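Local coordinates for protein farnesyl pyrophosphate synthetase (Staphylococcus aureus, PDB 5H9D) that probably builds heptaprenyl diphosphate by adding isopentenyl units to an allylic diphosphate, a magnesium-dependent prenyl transfer, at residues L36-K41 with K90-L95; R164-T169 with I201-Q206; L172-T177 with K193-G198. One frame throughout, in Å; residues are numbered along the deposited sequence.

Contact 1: residues L36-K41 with K90-L95. With PO4 (phosphate ion), chain G; PO4 (phosphate ion), chain H.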
ATOM      1  N   LEU A  36       5.236 -14.366   1.528  1.00 52.70           N
ATOM      2  CA  LEU A  36       4.335 -15.034   0.603  1.00 52.18           C
ATOM      3  C   LEU A  36       3.932 -16.456   1.005  1.00 52.98           C
ATOM      4  O   LEU A  36       2.772 -16.839   0.917  1.00 52.99           O
ATOM      5  CB  LEU A  36       4.966 -15.055  -0.789  1.00 49.03           C
ATOM      6  CG  LEU A  36       4.026 -15.667  -1.811  1.00 46.06           C
ATOM      7  CD1 LEU A  36       2.896 -14.691  -2.022  1.00 46.24           C
ATOM      8  CD2 LEU A  36       4.748 -15.980  -3.093  1.00 43.48           C
ATOM      9  N   SER A  37       4.914 -17.228   1.442  1.00 55.58           N
ATOM     10  CA  SER A  37       4.726 -18.622   1.842  1.00 57.47           C
ATOM     11  C   SER A  37       4.260 -18.887   3.275  1.00 57.20           C
ATOM     12  O   SER A  37       3.845 -20.001   3.565  1.00 57.99           O
ATOM     13  CB  SER A  37       6.030 -19.376   1.624  1.00 59.90           C
ATOM     14  OG  SER A  37       7.062 -18.711   2.342  1.00 61.68           O
ATOM     15  N   SER A  38       4.365 -17.912   4.173  1.00 56.26           N
ATOM     16  CA  SER A  38       3.913 -18.136   5.538  1.00 57.29           C
ATOM     17  C   SER A  38       2.405 -18.076   5.408  1.00 58.00           C
ATOM     18  O   SER A  38       1.656 -18.424   6.315  1.00 56.87           O
ATOM     19  CB  SER A  38       4.485 -17.087   6.521  1.00 57.50           C
ATOM     20  OG  SER A  38       4.134 -15.755   6.207  1.00 60.02           O
ATOM     21  N   GLY A  39       2.010 -17.642   4.211  1.00 60.35           N
ATOM     22  CA  GLY A  39       0.632 -17.549   3.741  1.00 61.14           C
ATOM     23  C   GLY A  39      -0.609 -16.999   4.406  1.00 61.59           C
ATOM     24  O   GLY A  39      -0.887 -17.242   5.582  1.00 64.33           O
ATOM     25  N   GLY A  40      -1.374 -16.270   3.599  1.00 60.53           N
ATOM     26  CA  GLY A  40      -2.634 -15.689   4.025  1.00 58.39           C
ATOM     27  C   GLY A  40      -3.711 -16.251   3.107  1.00 57.83           C
ATOM     28  O   GLY A  40      -3.419 -17.091   2.272  1.00 55.66           O
ATOM     29  N   LYS A  41      -4.939 -15.758   3.213  1.00 58.47           N
ATOM     30  CA  LYS A  41      -6.050 -16.291   2.417  1.00 60.34           C
ATOM     31  C   LYS A  41      -6.248 -15.847   0.978  1.00 60.14           C
ATOM     32  O   LYS A  41      -7.197 -16.275   0.331  1.00 59.64           O
ATOM     33  CB  LYS A  41      -7.367 -16.098   3.178  1.00 61.89           C
ATOM     34  CG  LYS A  41      -7.460 -14.759   3.930  1.00 65.14           C
ATOM     35  CD  LYS A  41      -8.633 -14.725   4.909  1.00 63.87           C
ATOM     36  CE  LYS A  41      -8.623 -13.461   5.714  1.00 66.40           C
ATOM     37  NZ  LYS A  41      -7.438 -13.360   6.600  1.00 68.21           N
ATOM     38  N   LYS A  90       5.004 -10.923  14.954  1.00 71.03           N
ATOM     39  CA  LYS A  90       4.766 -12.035  14.070  1.00 67.44           C
ATOM     40  C   LYS A  90       3.687 -11.724  13.036  1.00 64.87           C
ATOM     41  O   LYS A  90       2.717 -11.037  13.310  1.00 64.20           O
ATOM     42  CB  LYS A  90       4.380 -13.254  14.923  1.00 68.89           C
ATOM     43  CG  LYS A  90       5.229 -13.415  16.207  1.00 71.30           C
ATOM     44  CD  LYS A  90       6.347 -14.468  16.080  1.00 74.74           C
ATOM     45  CE  LYS A  90       5.802 -15.934  16.020  1.00 77.11           C
ATOM     46  NZ  LYS A  90       6.747 -16.933  15.354  1.00 76.28           N
ATOM     47  N   ARG A  91       3.876 -12.249  11.834  1.00 62.15           N
ATOM     48  CA  ARG A  91       2.951 -12.062  10.736  1.00 59.06           C
ATOM     49  C   ARG A  91       2.725 -13.437  10.168  1.00 59.29           C
ATOM     50  O   ARG A  91       3.675 -14.156   9.880  1.00 58.66           O
ATOM     51  CB  ARG A  91       3.570 -11.155   9.654  1.00 57.47           C
ATOM     52  CG  ARG A  91       2.726 -11.023   8.387  1.00 54.91           C
ATOM     53  CD  ARG A  91       2.152  -9.637   8.271  1.00 55.25           C
ATOM     54  NE  ARG A  91       0.705  -9.634   8.428  1.00 55.76           N
ATOM     55  CZ  ARG A  91      -0.014  -8.567   8.773  1.00 55.15           C
ATOM     56  NH1 ARG A  91       0.586  -7.402   9.001  1.00 53.92           N
ATOM     57  NH2 ARG A  91      -1.336  -8.660   8.865  1.00 53.69           N
ATOM     58  N   ARG A  92       1.465 -13.806  10.001  1.00 60.48           N
ATOM     59  CA  ARG A  92       1.124 -15.120   9.459  1.00 61.58           C
ATOM     60  C   ARG A  92       1.805 -16.284  10.195  1.00 62.87           C
ATOM     61  O   ARG A  92       2.005 -17.350   9.618  1.00 64.51           O
ATOM     62  CB  ARG A  92       1.443 -15.165   7.945  1.00 61.11           C
ATOM     63  CG  ARG A  92       0.517 -14.299   7.084  1.00 58.10           C
ATOM     64  CD  ARG A  92       1.003 -14.163   5.658  1.00 59.99           C
ATOM     65  NE  ARG A  92       0.108 -13.288   4.889  1.00 61.55           N
ATOM     66  CZ  ARG A  92       0.272 -12.931   3.609  1.00 62.31           C
ATOM     67  NH1 ARG A  92       1.303 -13.348   2.874  1.00 61.58           N
ATOM     68  NH2 ARG A  92      -0.615 -12.132   3.049  1.00 62.94           N
ATOM     69  N   GLY A  93       2.159 -16.080  11.463  1.00 64.12           N
ATOM     70  CA  GLY A  93       2.785 -17.142  12.238  1.00 65.39           C
ATOM     71  C   GLY A  93       4.309 -17.188  12.261  1.00 68.27           C
ATOM     72  O   GLY A  93       4.904 -17.995  12.992  1.00 69.03           O
ATOM     73  N   LYS A  94       4.957 -16.341  11.464  1.00 66.91           N
ATOM     74  CA  LYS A  94       6.410 -16.311  11.442  1.00 65.60           C
ATOM     75  C   LYS A  94       6.844 -14.866  11.696  1.00 64.73           C
ATOM     76  O   LYS A  94       6.004 -13.971  11.803  1.00 65.49           O
ATOM     77  CB  LYS A  94       6.926 -16.806  10.095  1.00 66.10           C
ATOM     78  CG  LYS A  94       6.176 -18.033   9.571  1.00 70.65           C
ATOM     79  CD  LYS A  94       6.338 -19.259  10.458  1.00 73.06           C
ATOM     80  CE  LYS A  94       7.759 -19.853  10.352  1.00 76.46           C
ATOM     81  NZ  LYS A  94       8.847 -19.007  11.014  1.00 79.23           N
ATOM     82  N   LEU A  95       8.147 -14.655  11.822  1.00 61.63           N
ATOM     83  CA  LEU A  95       8.718 -13.339  12.068  1.00 59.52           C
ATOM     84  C   LEU A  95       8.435 -12.315  10.970  1.00 58.24           C
ATOM     85  O   LEU A  95       8.538 -12.602   9.778  1.00 57.71           O
ATOM     86  CB  LEU A  95      10.242 -13.463  12.204  1.00 60.06           C
ATOM     87  CG  LEU A  95      10.870 -14.191  13.384  1.00 58.94           C
ATOM     88  CD1 LEU A  95      12.331 -14.504  13.077  1.00 55.25           C
ATOM     89  CD2 LEU A  95      10.698 -13.311  14.650  1.00 57.46           C
TER
HETATM   90  P   PO4 G 501      -3.868 -11.715   5.907  1.00109.82           P
HETATM   91  O1  PO4 G 501      -5.230 -11.785   6.508  1.00107.62           O
HETATM   92  O2  PO4 G 501      -3.885 -12.381   4.570  1.00107.28           O
HETATM   93  O3  PO4 G 501      -3.468 -10.292   5.750  1.00108.81           O
HETATM   94  O4  PO4 G 501      -2.890 -12.399   6.799  1.00107.68           O
HETATM   95  P   PO4 H 502      12.441 -18.552  10.930  1.00147.10           P
HETATM   96  O1  PO4 H 502      12.440 -19.451   9.748  1.00146.80           O
HETATM   97  O2  PO4 H 502      13.842 -18.235  11.312  1.00146.17           O
HETATM   98  O3  PO4 H 502      11.722 -17.296  10.596  1.00147.05           O
HETATM   99  O4  PO4 H 502      11.760 -19.225  12.065  1.00146.97           O
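Ser38 OG rests against Arg92, 3.3 Å from its CB, while hydrogen-bonding to Leu35 O and more weakly to His34 O; with chi1 at 60° the hydroxyl turns back to these carbonyls of its own helix. Ser38 CB meets Lys94 CG at 3.6 Å, so the serine sits across the type I' turn that runs from Arg91 to Lys94 in the small hairpin. Arg92 carries most of the contact. Its chain, extended from CG to NE, runs along the glycines that follow helix 26-38, with CD 3.5 Å from Gly39 C. Gly40 N lies over one face of the guanidinium, 3.5 Å above its plane and offset toward the rim. At the far end NH1 donates to Leu35 O in the last turn of the helix, and NH2 approaches O2 of a phosphate without bonding, at 3.6 Å. Lys41 NZ holds O1 of the same ion by a 2.7 Å hydrogen bond, and Gly40 CA lies 3.6 Å from O2. Arg91 gives its NH1 to a salt bridge with Asp83 of the aspartate-rich DDxxD motif, while its NH2 stays near this phosphate, 4.1 Å from O3, too far for a bond. On the other flank the folded Lys94 chain brings NZ to a second phosphate through two weak bonds. The Gly-Gly-Lys segment and the Arg-Arg-Gly turn are signature sequences of prenyl synthases. Lys41, Arg91 and Arg92 round the first phosphate are consistent with a diphosphate site, probably for isopentenyl diphosphate as in related synthases, and would offset its negative charge.

Contact 2: residues R164-T169 with I201-Q206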
ATOM      1  N   ARG A 164     -13.270   5.159   8.103  1.00 61.98           N
ATOM      2  CA  ARG A 164     -11.914   4.687   8.370  1.00 61.13           C
ATOM      3  C   ARG A 164     -11.702   3.248   7.937  1.00 60.99           C
ATOM      4  O   ARG A 164     -10.593   2.896   7.533  1.00 63.25           O
ATOM      5  CB  ARG A 164     -11.569   4.834   9.868  1.00 63.08           C
ATOM      6  CG  ARG A 164     -10.068   4.701  10.239  1.00 66.08           C
ATOM      7  CD  ARG A 164      -9.753   5.234  11.668  1.00 68.08           C
ATOM      8  NE  ARG A 164     -10.131   4.271  12.707  1.00 71.03           N
ATOM      9  CZ  ARG A 164     -10.806   4.569  13.821  1.00 71.60           C
ATOM     10  NH1 ARG A 164     -11.184   5.819  14.072  1.00 72.35           N
ATOM     11  NH2 ARG A 164     -11.141   3.608  14.671  1.00 70.89           N
ATOM     12  N   ILE A 165     -12.723   2.398   8.026  1.00 58.51           N
ATOM     13  CA  ILE A 165     -12.512   1.020   7.599  1.00 58.03           C
ATOM     14  C   ILE A 165     -12.823   0.887   6.118  1.00 58.20           C
ATOM     15  O   ILE A 165     -12.560  -0.135   5.486  1.00 55.95           O
ATOM     16  CB  ILE A 165     -13.336   0.001   8.427  1.00 56.75           C
ATOM     17  CG1 ILE A 165     -14.815   0.218   8.225  1.00 53.54           C
ATOM     18  CG2 ILE A 165     -12.954   0.112   9.899  1.00 57.30           C
ATOM     19  CD1 ILE A 165     -15.603  -0.844   8.849  1.00 53.70           C
ATOM     20  N   ASN A 166     -13.373   1.954   5.566  1.00 60.12           N
ATOM     21  CA  ASN A 166     -13.666   1.991   4.154  1.00 61.95           C
ATOM     22  C   ASN A 166     -12.352   2.200   3.381  1.00 63.65           C
ATOM     23  O   ASN A 166     -12.050   1.468   2.429  1.00 62.68           O
ATOM     24  CB  ASN A 166     -14.613   3.129   3.847  1.00 61.97           C
ATOM     25  CG  ASN A 166     -14.807   3.305   2.367  1.00 63.97           C
ATOM     26  OD1 ASN A 166     -15.286   2.388   1.680  1.00 61.62           O
ATOM     27  ND2 ASN A 166     -14.416   4.475   1.849  1.00 64.12           N
ATOM     28  N   ARG A 167     -11.571   3.206   3.782  1.00 66.12           N
ATOM     29  CA  ARG A 167     -10.290   3.485   3.130  1.00 67.40           C
ATOM     30  C   ARG A 167      -9.285   2.376   3.468  1.00 67.80           C
ATOM     31  O   ARG A 167      -8.615   1.816   2.586  1.00 68.65           O
ATOM     32  CB  ARG A 167      -9.713   4.813   3.605  1.00 69.83           C
ATOM     33  CG  ARG A 167     -10.569   6.035   3.366  1.00 73.98           C
ATOM     34  CD  ARG A 167     -10.110   7.165   4.290  1.00 76.58           C
ATOM     35  NE  ARG A 167     -11.159   8.159   4.475  1.00 82.00           N
ATOM     36  CZ  ARG A 167     -11.418   9.158   3.630  1.00 83.98           C
ATOM     37  NH1 ARG A 167     -10.683   9.323   2.525  1.00 82.64           N
ATOM     38  NH2 ARG A 167     -12.447   9.971   3.875  1.00 84.39           N
ATOM     39  N   LYS A 168      -9.186   2.069   4.753  1.00 66.90           N
ATOM     40  CA  LYS A 168      -8.274   1.051   5.257  1.00 66.86           C
ATOM     41  C   LYS A 168      -8.434  -0.372   4.698  1.00 66.52           C
ATOM     42  O   LYS A 168      -7.426  -1.033   4.443  1.00 68.11           O
ATOM     43  CB  LYS A 168      -8.380   1.032   6.792  1.00 69.76           C
ATOM     44  CG  LYS A 168      -7.826  -0.187   7.545  1.00 70.71           C
ATOM     45  CD  LYS A 168      -8.141  -0.032   9.051  1.00 73.73           C
ATOM     46  CE  LYS A 168      -8.145  -1.346   9.850  1.00 75.13           C
ATOM     47  NZ  LYS A 168      -6.790  -1.940  10.139  1.00 76.16           N
ATOM     48  N   THR A 169      -9.660  -0.843   4.467  1.00 63.78           N
ATOM     49  CA  THR A 169      -9.849  -2.221   4.014  1.00 61.88           C
ATOM     50  C   THR A 169     -10.828  -2.489   2.882  1.00 62.18           C
ATOM     51  O   THR A 169     -10.531  -3.246   1.959  1.00 64.56           O
ATOM     52  CB  THR A 169     -10.284  -3.105   5.200  1.00 60.73           C
ATOM     53  OG1 THR A 169      -9.338  -2.963   6.257  1.00 63.59           O
ATOM     54  CG2 THR A 169     -10.353  -4.549   4.812  1.00 58.81           C
ATOM     55  N   ILE A 201     -18.687  -6.427   1.144  1.00 51.73           N
ATOM     56  CA  ILE A 201     -17.966  -7.550   1.715  1.00 50.33           C
ATOM     57  C   ILE A 201     -16.798  -7.007   2.512  1.00 51.27           C
ATOM     58  O   ILE A 201     -16.545  -7.459   3.618  1.00 50.26           O
ATOM     59  CB  ILE A 201     -17.457  -8.500   0.613  1.00 51.95           C
ATOM     60  CG1 ILE A 201     -18.536  -9.550   0.335  1.00 48.31           C
ATOM     61  CG2 ILE A 201     -16.068  -9.124   1.008  1.00 50.38           C
ATOM     62  CD1 ILE A 201     -18.762  -9.774  -1.116  1.00 46.47           C
ATOM     63  N   GLY A 202     -16.103  -6.020   1.940  1.00 51.87           N
ATOM     64  CA  GLY A 202     -14.970  -5.390   2.596  1.00 52.10           C
ATOM     65  C   GLY A 202     -15.310  -4.713   3.913  1.00 53.66           C
ATOM     66  O   GLY A 202     -14.523  -4.777   4.849  1.00 55.52           O
ATOM     67  N   MET A 203     -16.458  -4.047   3.995  1.00 54.06           N
ATOM     68  CA  MET A 203     -16.872  -3.389   5.239  1.00 54.91           C
ATOM     69  C   MET A 203     -17.146  -4.460   6.289  1.00 55.64           C
ATOM     70  O   MET A 203     -16.684  -4.365   7.434  1.00 57.29           O
ATOM     71  CB  MET A 203     -18.138  -2.542   5.019  1.00 54.02           C
ATOM     72  CG  MET A 203     -17.945  -1.361   4.047  1.00 52.04           C
ATOM     73  SD  MET A 203     -16.919  -0.053   4.708  1.00 55.13           S
ATOM     74  CE  MET A 203     -17.846   0.419   6.180  1.00 47.72           C
ATOM     75  N   SER A 204     -17.884  -5.488   5.893  1.00 54.51           N
ATOM     76  CA  SER A 204     -18.182  -6.584   6.798  1.00 55.80           C
ATOM     77  C   SER A 204     -16.896  -7.276   7.268  1.00 56.64           C
ATOM     78  O   SER A 204     -16.741  -7.626   8.445  1.00 56.30           O
ATOM     79  CB  SER A 204     -19.053  -7.602   6.095  1.00 57.52           C
ATOM     80  OG  SER A 204     -18.854  -8.873   6.681  1.00 62.94           O
ATOM     81  N   PHE A 205     -15.987  -7.469   6.317  1.00 56.20           N
ATOM     82  CA  PHE A 205     -14.708  -8.099   6.536  1.00 54.51           C
ATOM     83  C   PHE A 205     -14.032  -7.491   7.760  1.00 55.55           C
ATOM     84  O   PHE A 205     -13.794  -8.178   8.759  1.00 55.96           O
ATOM     85  CB  PHE A 205     -13.848  -7.880   5.287  1.00 55.01           C
ATOM     86  CG  PHE A 205     -12.532  -8.641   5.295  1.00 57.60           C
ATOM     87  CD1 PHE A 205     -12.501 -10.020   5.450  1.00 57.98           C
ATOM     88  CD2 PHE A 205     -11.329  -7.979   5.092  1.00 56.68           C
ATOM     89  CE1 PHE A 205     -11.295 -10.715   5.399  1.00 57.17           C
ATOM     90  CE2 PHE A 205     -10.133  -8.669   5.036  1.00 57.09           C
ATOM     91  CZ  PHE A 205     -10.115 -10.029   5.186  1.00 56.44           C
ATOM     92  N   GLN A 206     -13.726  -6.196   7.663  1.00 55.10           N
ATOM     93  CA  GLN A 206     -13.062  -5.443   8.721  1.00 53.49           C
ATOM     94  C   GLN A 206     -13.830  -5.423  10.040  1.00 52.85           C
ATOM     95  O   GLN A 206     -13.235  -5.533  11.108  1.00 49.72           O
ATOM     96  CB  GLN A 206     -12.806  -3.991   8.261  1.00 53.98           C
ATOM     97  CG  GLN A 206     -11.930  -3.167   9.223  1.00 51.49           C
ATOM     98  CD  GLN A 206     -10.572  -3.855   9.501  1.00 51.83           C
ATOM     99  OE1 GLN A 206      -9.743  -4.007   8.595  1.00 45.97           O
ATOM    100  NE2 GLN A 206     -10.362  -4.287  10.761  1.00 49.72           N
TER
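Thr169 OG1 donates a 2.6 Å hydrogen bond to Gln206 OE1, joining two core helices of the all-helical isoprenoid synthase fold. The donor lies in the plane of the amide carbonyl, on a lone pair, with a C=O...donor angle of 136°. Gln206 is bent at chi2 (55°), which turns its amide from the helix toward Thr169. Lys168 crosses the glutamine at about a right angle, its CE 3.3 Å from the same OE1. The other end of that amide is fixed less firmly, NE2 making a weak hydrogen bond to Asp210 OD1. Behind the polar pair the contact is apolar. Ile165 CG2 packs on Gln206 CG at 3.5 Å, and its CG1 branch and CD1 close on Met203 CE. The methionine is folded at chi2 and chi3, which carries its end toward helix 158-183 and places SD 3.9 Å from Asn166 CA. Further out, Met203 also touches Leu162 and Ala170, while Tyr287 of helix 276-296 packs on it as well. The two segments cross steeply, at 103° with their axes 9.3 Å apart, and Gly202, having no side chain, leaves its backbone to Thr169, whose CG2 is 4.2 Å from Gly202 O. Phe205 and Gln206 begin the Phe-Gln-x-x-Asp-Asp sequence of the second aspartate-rich region, and Lys168-Thr169 is the Lys-Thr pair familiar from this family. In related synthases these residues line the reaction site, and a similar role is likely here. On the Phe205 side, the methyl CG2 of Thr169 meets the ring at its edge, near the ring plane, 3.6 Å from CD2.

Contact 3: residues L172-T177 with K193-G198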
ATOM      1  N   LEU A 172      -9.905  -1.729  -1.177  1.00 61.47           N
ATOM      2  CA  LEU A 172      -9.125  -2.610  -2.038  1.00 59.98           C
ATOM      3  C   LEU A 172      -9.900  -3.880  -2.394  1.00 58.78           C
ATOM      4  O   LEU A 172      -9.505  -4.624  -3.287  1.00 59.52           O
ATOM      5  CB  LEU A 172      -7.787  -2.969  -1.370  1.00 62.63           C
ATOM      6  CG  LEU A 172      -6.592  -3.233  -2.305  1.00 64.35           C
ATOM      7  CD1 LEU A 172      -6.237  -1.955  -3.089  1.00 64.11           C
ATOM      8  CD2 LEU A 172      -5.405  -3.674  -1.484  1.00 64.65           C
ATOM      9  N   ILE A 173     -10.993  -4.144  -1.684  1.00 57.61           N
ATOM     10  CA  ILE A 173     -11.810  -5.316  -1.983  1.00 55.03           C
ATOM     11  C   ILE A 173     -12.743  -4.840  -3.097  1.00 55.63           C
ATOM     12  O   ILE A 173     -13.090  -5.569  -4.026  1.00 54.41           O
ATOM     13  CB  ILE A 173     -12.614  -5.741  -0.769  1.00 53.34           C
ATOM     14  CG1 ILE A 173     -11.678  -5.954   0.428  1.00 55.66           C
ATOM     15  CG2 ILE A 173     -13.333  -7.010  -1.064  1.00 47.71           C
ATOM     16  CD1 ILE A 173     -10.777  -7.185   0.320  1.00 53.98           C
ATOM     17  N   GLN A 174     -13.111  -3.574  -2.992  1.00 55.96           N
ATOM     18  CA  GLN A 174     -13.954  -2.906  -3.961  1.00 56.40           C
ATOM     19  C   GLN A 174     -13.235  -2.857  -5.312  1.00 56.18           C
ATOM     20  O   GLN A 174     -13.835  -3.122  -6.355  1.00 53.43           O
ATOM     21  CB  GLN A 174     -14.201  -1.509  -3.468  1.00 58.81           C
ATOM     22  CG  GLN A 174     -15.276  -0.765  -4.161  1.00 58.97           C
ATOM     23  CD  GLN A 174     -15.386   0.589  -3.575  1.00 57.09           C
ATOM     24  OE1 GLN A 174     -15.386   0.748  -2.358  1.00 56.21           O
ATOM     25  NE2 GLN A 174     -15.466   1.584  -4.428  1.00 58.94           N
ATOM     26  N   ILE A 175     -11.952  -2.492  -5.282  1.00 56.98           N
ATOM     27  CA  ILE A 175     -11.121  -2.456  -6.505  1.00 57.56           C
ATOM     28  C   ILE A 175     -10.945  -3.868  -7.091  1.00 57.80           C
ATOM     29  O   ILE A 175     -10.918  -4.041  -8.308  1.00 58.33           O
ATOM     30  CB  ILE A 175      -9.742  -1.876  -6.201  1.00 55.38           C
ATOM     31  CG1 ILE A 175      -9.897  -0.396  -5.926  1.00 56.08           C
ATOM     32  CG2 ILE A 175      -8.764  -2.161  -7.320  1.00 52.20           C
ATOM     33  CD1 ILE A 175      -8.695   0.177  -5.244  1.00 60.17           C
ATOM     34  N   SER A 176     -10.844  -4.868  -6.223  1.00 56.94           N
ATOM     35  CA  SER A 176     -10.671  -6.238  -6.683  1.00 58.65           C
ATOM     36  C   SER A 176     -11.901  -6.725  -7.435  1.00 60.06           C
ATOM     37  O   SER A 176     -11.793  -7.474  -8.407  1.00 61.60           O
ATOM     38  CB  SER A 176     -10.412  -7.185  -5.512  1.00 56.40           C
ATOM     39  OG  SER A 176      -9.375  -6.699  -4.695  1.00 56.01           O
ATOM     40  N   THR A 177     -13.080  -6.333  -6.980  1.00 59.74           N
ATOM     41  CA  THR A 177     -14.276  -6.786  -7.668  1.00 59.32           C
ATOM     42  C   THR A 177     -14.601  -5.937  -8.898  1.00 60.69           C
ATOM     43  O   THR A 177     -15.069  -6.480  -9.901  1.00 60.59           O
ATOM     44  CB  THR A 177     -15.479  -6.803  -6.737  1.00 56.59           C
ATOM     45  OG1 THR A 177     -15.503  -5.582  -5.991  1.00 58.16           O
ATOM     46  CG2 THR A 177     -15.414  -7.993  -5.809  1.00 54.16           C
ATOM     47  N   LYS A 193     -22.453  -3.289 -10.113  1.00 67.57           N
ATOM     48  CA  LYS A 193     -22.953  -4.293  -9.190  1.00 66.36           C
ATOM     49  C   LYS A 193     -21.800  -4.910  -8.384  1.00 64.16           C
ATOM     50  O   LYS A 193     -21.860  -5.020  -7.164  1.00 60.99           O
ATOM     51  CB  LYS A 193     -23.685  -5.393  -9.960  1.00 67.76           C
ATOM     52  CG  LYS A 193     -24.793  -6.027  -9.174  1.00 69.63           C
ATOM     53  CD  LYS A 193     -25.891  -5.008  -8.982  1.00 73.99           C
ATOM     54  CE  LYS A 193     -26.668  -4.747 -10.310  1.00 76.01           C
ATOM     55  NZ  LYS A 193     -27.403  -5.972 -10.816  1.00 74.11           N
ATOM     56  N   LEU A 194     -20.744  -5.312  -9.076  1.00 63.31           N
ATOM     57  CA  LEU A 194     -19.612  -5.917  -8.400  1.00 62.04           C
ATOM     58  C   LEU A 194     -18.804  -4.896  -7.601  1.00 61.34           C
ATOM     59  O   LEU A 194     -18.235  -5.228  -6.560  1.00 60.97           O
ATOM     60  CB  LEU A 194     -18.769  -6.684  -9.413  1.00 61.30           C
ATOM     61  CG  LEU A 194     -19.557  -7.924  -9.872  1.00 59.83           C
ATOM     62  CD1 LEU A 194     -18.968  -8.503 -11.151  1.00 59.60           C
ATOM     63  CD2 LEU A 194     -19.562  -8.950  -8.766  1.00 58.39           C
ATOM     64  N   LYS A 195     -18.769  -3.648  -8.056  1.00 60.34           N
ATOM     65  CA  LYS A 195     -18.079  -2.638  -7.271  1.00 59.85           C
ATOM     66  C   LYS A 195     -18.781  -2.588  -5.894  1.00 58.19           C
ATOM     67  O   LYS A 195     -18.125  -2.657  -4.857  1.00 58.28           O
ATOM     68  CB  LYS A 195     -18.150  -1.268  -7.950  1.00 62.60           C
ATOM     69  CG  LYS A 195     -17.375  -0.153  -7.200  1.00 64.12           C
ATOM     70  CD  LYS A 195     -18.176   1.173  -7.127  1.00 67.06           C
ATOM     71  CE  LYS A 195     -18.242   1.940  -8.455  1.00 70.19           C
ATOM     72  NZ  LYS A 195     -17.092   2.904  -8.675  1.00 71.64           N
ATOM     73  N   MET A 196     -20.111  -2.485  -5.893  1.00 56.42           N
ATOM     74  CA  MET A 196     -20.886  -2.450  -4.645  1.00 56.35           C
ATOM     75  C   MET A 196     -20.827  -3.747  -3.810  1.00 56.25           C
ATOM     76  O   MET A 196     -20.703  -3.674  -2.578  1.00 56.40           O
ATOM     77  CB  MET A 196     -22.361  -2.078  -4.912  1.00 53.83           C
ATOM     78  CG  MET A 196     -22.533  -0.652  -5.408  1.00 53.99           C
ATOM     79  SD  MET A 196     -24.217  -0.194  -5.630  0.25 51.52           S
ATOM     80  CE  MET A 196     -24.461   0.532  -4.110  1.00 52.69           C
ATOM     81  N   ILE A 197     -20.914  -4.916  -4.462  1.00 54.82           N
ATOM     82  CA  ILE A 197     -20.841  -6.196  -3.747  1.00 53.52           C
ATOM     83  C   ILE A 197     -19.515  -6.262  -2.978  1.00 53.27           C
ATOM     84  O   ILE A 197     -19.479  -6.552  -1.768  1.00 51.58           O
ATOM     85  CB  ILE A 197     -20.863  -7.397  -4.702  1.00 53.42           C
ATOM     86  CG1 ILE A 197     -22.239  -7.525  -5.357  1.00 52.25           C
ATOM     87  CG2 ILE A 197     -20.495  -8.666  -3.936  1.00 54.13           C
ATOM     88  CD1 ILE A 197     -22.346  -8.644  -6.325  1.00 48.83           C
ATOM     89  N   GLY A 198     -18.432  -5.990  -3.704  1.00 50.28           N
ATOM     90  CA  GLY A 198     -17.115  -6.001  -3.103  1.00 49.11           C
ATOM     91  C   GLY A 198     -16.966  -5.005  -1.964  1.00 49.38           C
ATOM     92  O   GLY A 198     -16.391  -5.317  -0.926  1.00 47.59           O
TER
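Thr177 overlaps the bare backbone of Gly198, with OG1 3.3 Å and CG2 3.8 Å from the glycine CA. The same hydroxyl lies 2.8 Å from Leu194 O across the contact and also within reach of Ile173 O and Gln174 O in its own helix. With a single proton to give, it has three carbonyls to choose from or share between, and the geometry does not settle which. A chi1 of 46° directs OG1 into this group of oxygens. One turn earlier Ile173 CG2 touches Gly198 O at 3.5 Å, and Gln174 CG reaches Lys195 O at the same distance. Beyond that, the extended Gln174 chain crosses the aliphatic part of Lys195, CG to CG 3.7 Å, whose NZ forms a long, weak ion pair with Glu178. The segments belong to the consecutive helices 158-183 and 188-215, which form a helical hairpin; here they run roughly antiparallel, at 150°, with axes only 7.4 Å apart. Glycine at the closest point permits that spacing, and the buried threonine hydroxyl is supplied with backbone acceptors from both helices, so a polar group is accommodated inside a tight interface.

Contacts 2 and 3 join the same two helices, 158-183 and 188-215: the tight pairing of contact 3 lies nearer the turn between them, and the short segments cross far more steeply at contact 2, where helix 158-183 has a wider pi-type turn. Their centres are 11 Å apart, and Ile173 CG1 bridges them, 4.0 Å from Gly202 CA. Contact 1 lies about 21 Å from contact 2, centre to centre, yet Lys41 CE packs on Phe205 CZ at 3.8 Å. Phe205 is also about 5 Å from the phosphate bound by Lys41, so contacts 1 and 2 border what is probably one substrate site. Contact 3 stands apart from contact 1, about 9 Å between nearest atoms.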